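Long-range contact in RNA-dependent RNA polymerase (Toscana virus, PDB 6QW0), which probably cleaves capped host RNAs through its manganese-binding cap-snatching endonuclease domain, supplying primers for viral transcription: residues 26-31 and 188-193. Numbering follows the deposited sequence.
Sequences SSIYDT and EIVFRF. With SO4 (sulfate ion), chain E.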
ATOM      1  N   SER A  26      -9.025  -1.002 -14.152  1.00 27.30           N
ATOM      2  CA  SER A  26      -7.804  -0.881 -14.933  1.00 24.85           C
ATOM      3  C   SER A  26      -8.136  -0.703 -16.415  1.00 27.28           C
ATOM      4  O   SER A  26      -9.236  -1.020 -16.884  1.00 31.00           O
ATOM      5  CB  SER A  26      -6.893  -2.096 -14.735  1.00 28.36           C
ATOM      6  OG  SER A  26      -7.576  -3.319 -14.937  1.00 31.48           O
ATOM      7  N   SER A  27      -7.166  -0.173 -17.145  1.00 25.99           N
ATOM      8  CA  SER A  27      -7.287   0.075 -18.579  1.00 29.00           C
ATOM      9  C   SER A  27      -5.950  -0.239 -19.235  1.00 27.60           C
ATOM     10  O   SER A  27      -5.395   0.547 -20.003  1.00 33.42           O
ATOM     11  CB  SER A  27      -7.733   1.511 -18.846  1.00 28.33           C
ATOM     12  OG  SER A  27      -6.768   2.439 -18.367  1.00 32.04           O
ATOM     13  N   ILE A  28      -5.412  -1.409 -18.904  1.00 30.80           N
ATOM     14  CA  ILE A  28      -4.086  -1.781 -19.380  1.00 32.71           C
ATOM     15  C   ILE A  28      -4.169  -2.219 -20.832  1.00 40.64           C
ATOM     16  O   ILE A  28      -3.289  -1.907 -21.646  1.00 45.36           O
ATOM     17  CB  ILE A  28      -3.489  -2.879 -18.482  1.00 27.75           C
ATOM     18  CG1 ILE A  28      -3.202  -2.337 -17.082  1.00 29.43           C
ATOM     19  CG2 ILE A  28      -2.223  -3.443 -19.094  1.00 33.41           C
ATOM     20  CD1 ILE A  28      -2.960  -3.447 -16.055  1.00 31.00           C
ATOM     21  N   TYR A  29      -5.232  -2.944 -21.174  1.00 32.08           N
ATOM     22  CA  TYR A  29      -5.520  -3.359 -22.549  1.00 45.95           C
ATOM     23  C   TYR A  29      -4.423  -4.315 -23.003  1.00 40.15           C
ATOM     24  O   TYR A  29      -4.081  -5.255 -22.269  1.00 42.88           O
ATOM     25  CB  TYR A  29      -5.797  -2.147 -23.441  1.00 46.66           C
ATOM     26  CG  TYR A  29      -7.010  -1.374 -22.985  1.00 43.38           C
ATOM     27  CD1 TYR A  29      -7.130  -0.007 -23.197  1.00 47.37           C
ATOM     28  CD2 TYR A  29      -8.040  -2.025 -22.326  1.00 48.40           C
ATOM     29  CE1 TYR A  29      -8.261   0.688 -22.768  1.00 46.44           C
ATOM     30  CE2 TYR A  29      -9.162  -1.348 -21.894  1.00 50.07           C
ATOM     31  CZ  TYR A  29      -9.273   0.011 -22.117  1.00 49.22           C
ATOM     32  OH  TYR A  29     -10.396   0.693 -21.683  1.00 60.25           O
ATOM     33  N   ASP A  30      -3.842  -4.134 -24.175  1.00 44.68           N
ATOM     34  CA  ASP A  30      -2.883  -5.089 -24.709  1.00 40.47           C
ATOM     35  C   ASP A  30      -1.501  -4.443 -24.640  1.00 42.23           C
ATOM     36  O   ASP A  30      -0.958  -3.971 -25.641  1.00 53.53           O
ATOM     37  CB  ASP A  30      -3.296  -5.464 -26.120  1.00 42.94           C
ATOM     38  CG  ASP A  30      -2.509  -6.617 -26.668  1.00 41.60           C
ATOM     39  OD1 ASP A  30      -1.570  -7.073 -25.978  1.00 46.70           O
ATOM     40  OD2 ASP A  30      -2.835  -7.078 -27.775  1.00 50.49           O
ATOM     41  N   THR A  31      -0.928  -4.424 -23.429  1.00 42.81           N
ATOM     42  CA  THR A  31       0.346  -3.846 -23.006  1.00 37.30           C
ATOM     43  C   THR A  31       1.396  -4.936 -22.828  1.00 31.72           C
ATOM     44  O   THR A  31       1.094  -5.993 -22.262  1.00 32.73           O
ATOM     45  CB  THR A  31       0.185  -3.083 -21.686  1.00 36.01           C
ATOM     46  OG1 THR A  31      -0.823  -2.073 -21.831  1.00 47.39           O
ATOM     47  CG2 THR A  31       1.486  -2.413 -21.266  1.00 37.62           C
ATOM     48  N   GLU A 188      -0.691   1.101 -12.862  1.00 19.99           N
ATOM     49  CA  GLU A 188       0.611   0.645 -12.372  1.00 22.11           C
ATOM     50  C   GLU A 188       0.449  -0.367 -11.244  1.00 21.99           C
ATOM     51  O   GLU A 188       1.126  -1.398 -11.218  1.00 22.94           O
ATOM     52  CB  GLU A 188       1.460   1.836 -11.921  1.00 24.72           C
ATOM     53  CG  GLU A 188       2.944   1.500 -11.727  1.00 22.84           C
ATOM     54  CD  GLU A 188       3.678   1.277 -13.049  1.00 25.57           C
ATOM     55  OE1 GLU A 188       3.105   1.595 -14.113  1.00 27.97           O
ATOM     56  OE2 GLU A 188       4.810   0.768 -13.011  1.00 25.94           O
ATOM     57  N   ILE A 189      -0.474  -0.104 -10.314  1.00 21.98           N
ATOM     58  CA  ILE A 189      -0.749  -1.058  -9.247  1.00 22.48           C
ATOM     59  C   ILE A 189      -1.241  -2.385  -9.822  1.00 23.18           C
ATOM     60  O   ILE A 189      -0.739  -3.459  -9.468  1.00 24.26           O
ATOM     61  CB  ILE A 189      -1.757  -0.455  -8.251  1.00 21.25           C
ATOM     62  CG1 ILE A 189      -1.096   0.715  -7.499  1.00 24.05           C
ATOM     63  CG2 ILE A 189      -2.265  -1.515  -7.281  1.00 24.00           C
ATOM     64  CD1 ILE A 189      -2.093   1.764  -6.995  1.00 22.93           C
ATOM     65  N   VAL A 190      -2.241  -2.331 -10.706  1.00 22.96           N
ATOM     66  CA  VAL A 190      -2.791  -3.558 -11.277  1.00 22.43           C
ATOM     67  C   VAL A 190      -1.741  -4.284 -12.119  1.00 21.01           C
ATOM     68  O   VAL A 190      -1.586  -5.505 -12.012  1.00 22.99           O
ATOM     69  CB  VAL A 190      -4.058  -3.247 -12.093  1.00 19.97           C
ATOM     70  CG1 VAL A 190      -4.572  -4.516 -12.786  1.00 22.77           C
ATOM     71  CG2 VAL A 190      -5.148  -2.669 -11.198  1.00 23.03           C
ATOM     72  N   PHE A 191      -0.995  -3.549 -12.938  1.00 19.78           N
ATOM     73  CA  PHE A 191       0.048  -4.175 -13.757  1.00 20.11           C
ATOM     74  C   PHE A 191       1.070  -4.918 -12.892  1.00 23.37           C
ATOM     75  O   PHE A 191       1.456  -6.055 -13.194  1.00 24.23           O
ATOM     76  CB  PHE A 191       0.726  -3.107 -14.611  1.00 22.40           C
ATOM     77  CG  PHE A 191       1.670  -3.658 -15.645  1.00 20.56           C
ATOM     78  CD1 PHE A 191       3.002  -3.886 -15.330  1.00 23.93           C
ATOM     79  CD2 PHE A 191       1.232  -3.935 -16.930  1.00 24.33           C
ATOM     80  CE1 PHE A 191       3.886  -4.382 -16.271  1.00 23.77           C
ATOM     81  CE2 PHE A 191       2.115  -4.436 -17.883  1.00 24.67           C
ATOM     82  CZ  PHE A 191       3.436  -4.656 -17.558  1.00 25.05           C
ATOM     83  N   ARG A 192       1.536  -4.283 -11.814  1.00 20.93           N
ATOM     84  CA  ARG A 192       2.499  -4.931 -10.929  1.00 22.15           C
ATOM     85  C   ARG A 192       1.887  -6.133 -10.215  1.00 20.90           C
ATOM     86  O   ARG A 192       2.579  -7.136  -9.984  1.00 23.15           O
ATOM     87  CB  ARG A 192       3.036  -3.916  -9.905  1.00 22.93           C
ATOM     88  CG  ARG A 192       3.890  -2.805 -10.526  1.00 25.13           C
ATOM     89  CD  ARG A 192       4.451  -1.832  -9.443  1.00 21.61           C
ATOM     90  NE  ARG A 192       5.324  -2.512  -8.490  1.00 23.22           N
ATOM     91  CZ  ARG A 192       6.647  -2.372  -8.435  1.00 23.50           C
ATOM     92  NH1 ARG A 192       7.276  -1.556  -9.277  1.00 23.64           N
ATOM     93  NH2 ARG A 192       7.345  -3.058  -7.543  1.00 24.55           N
ATOM     94  N   PHE A 193       0.601  -6.043  -9.838  1.00 21.89           N
ATOM     95  CA  PHE A 193      -0.076  -7.162  -9.184  1.00 21.09           C
ATOM     96  C   PHE A 193      -0.166  -8.358 -10.122  1.00 22.63           C
ATOM     97  O   PHE A 193       0.111  -9.493  -9.717  1.00 24.50           O
ATOM     98  CB  PHE A 193      -1.474  -6.735  -8.708  1.00 21.70           C
ATOM     99  CG  PHE A 193      -2.255  -7.813  -7.998  1.00 24.66           C
ATOM    100  CD1 PHE A 193      -1.724  -8.482  -6.900  1.00 22.54           C
ATOM    101  CD2 PHE A 193      -3.550  -8.124  -8.402  1.00 27.07           C
ATOM    102  CE1 PHE A 193      -2.455  -9.456  -6.235  1.00 23.30           C
ATOM    103  CE2 PHE A 193      -4.291  -9.095  -7.732  1.00 27.41           C
ATOM    104  CZ  PHE A 193      -3.749  -9.758  -6.654  1.00 28.27           C
TER
HETATM  105  S   SO4 E 303      -7.780  -4.171 -18.549  1.00 42.63           S
HETATM  106  O1  SO4 E 303      -7.493  -3.565 -19.841  1.00 46.70           O
HETATM  107  O2  SO4 E 303      -7.399  -5.580 -18.563  1.00 48.29           O
HETATM  108  O3  SO4 E 303      -9.211  -4.044 -18.266  1.00 51.66           O
HETATM  109  O4  SO4 E 303      -7.010  -3.466 -17.536  1.00 34.43           O
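The loop between strands 22-25 and 36-39, here holding a sulfate probably from the crystallisation liquor, packs on helix 183-203 of this PD-(D/E)XK-type endonuclease domain, with Ile28 reaching across to Val190 and Phe191. Isoleucine, branched at CB, suits this place because its two arms reach different parts of the helix surface. Ile28 CD1 lies 3.8 Å from Val190 CG1 and also meets the backbone N of Phe191. Its other branch, CG2, comes to the edge of the Phe191 ring, 4.1 Å from Phe191 CD2. Phe191 holds its CG anti to the backbone N (chi1 -171°), which swings the ring from the helix flank toward the loop, and Thr31 CG2 reaches it obliquely, 4.0 Å from Phe191 CE2. Beside Ile28, Ser26 sets its CB against the compact Val190, leaving its hydroxyl for the anion. Sulfate O4 accepts from Ser26 OG at 2.7 Å and from Ile28 N along a nearly straight bond (168°); O1 accepts from Tyr29 N at 2.7 Å, more bent at 152°. Arg194, one turn beyond Val190, also donates to the sulfate, so the anion bridges loop and helix. Ser27 N donates a hydrogen bond to Asn187 OD1, on the same helix, tying the two a second time. Between the segments themselves the contact is apolar, whereas backbone amides, a hydroxyl and a guanidinium converge on the sulfate, whose negative charge they would be expected to stabilise.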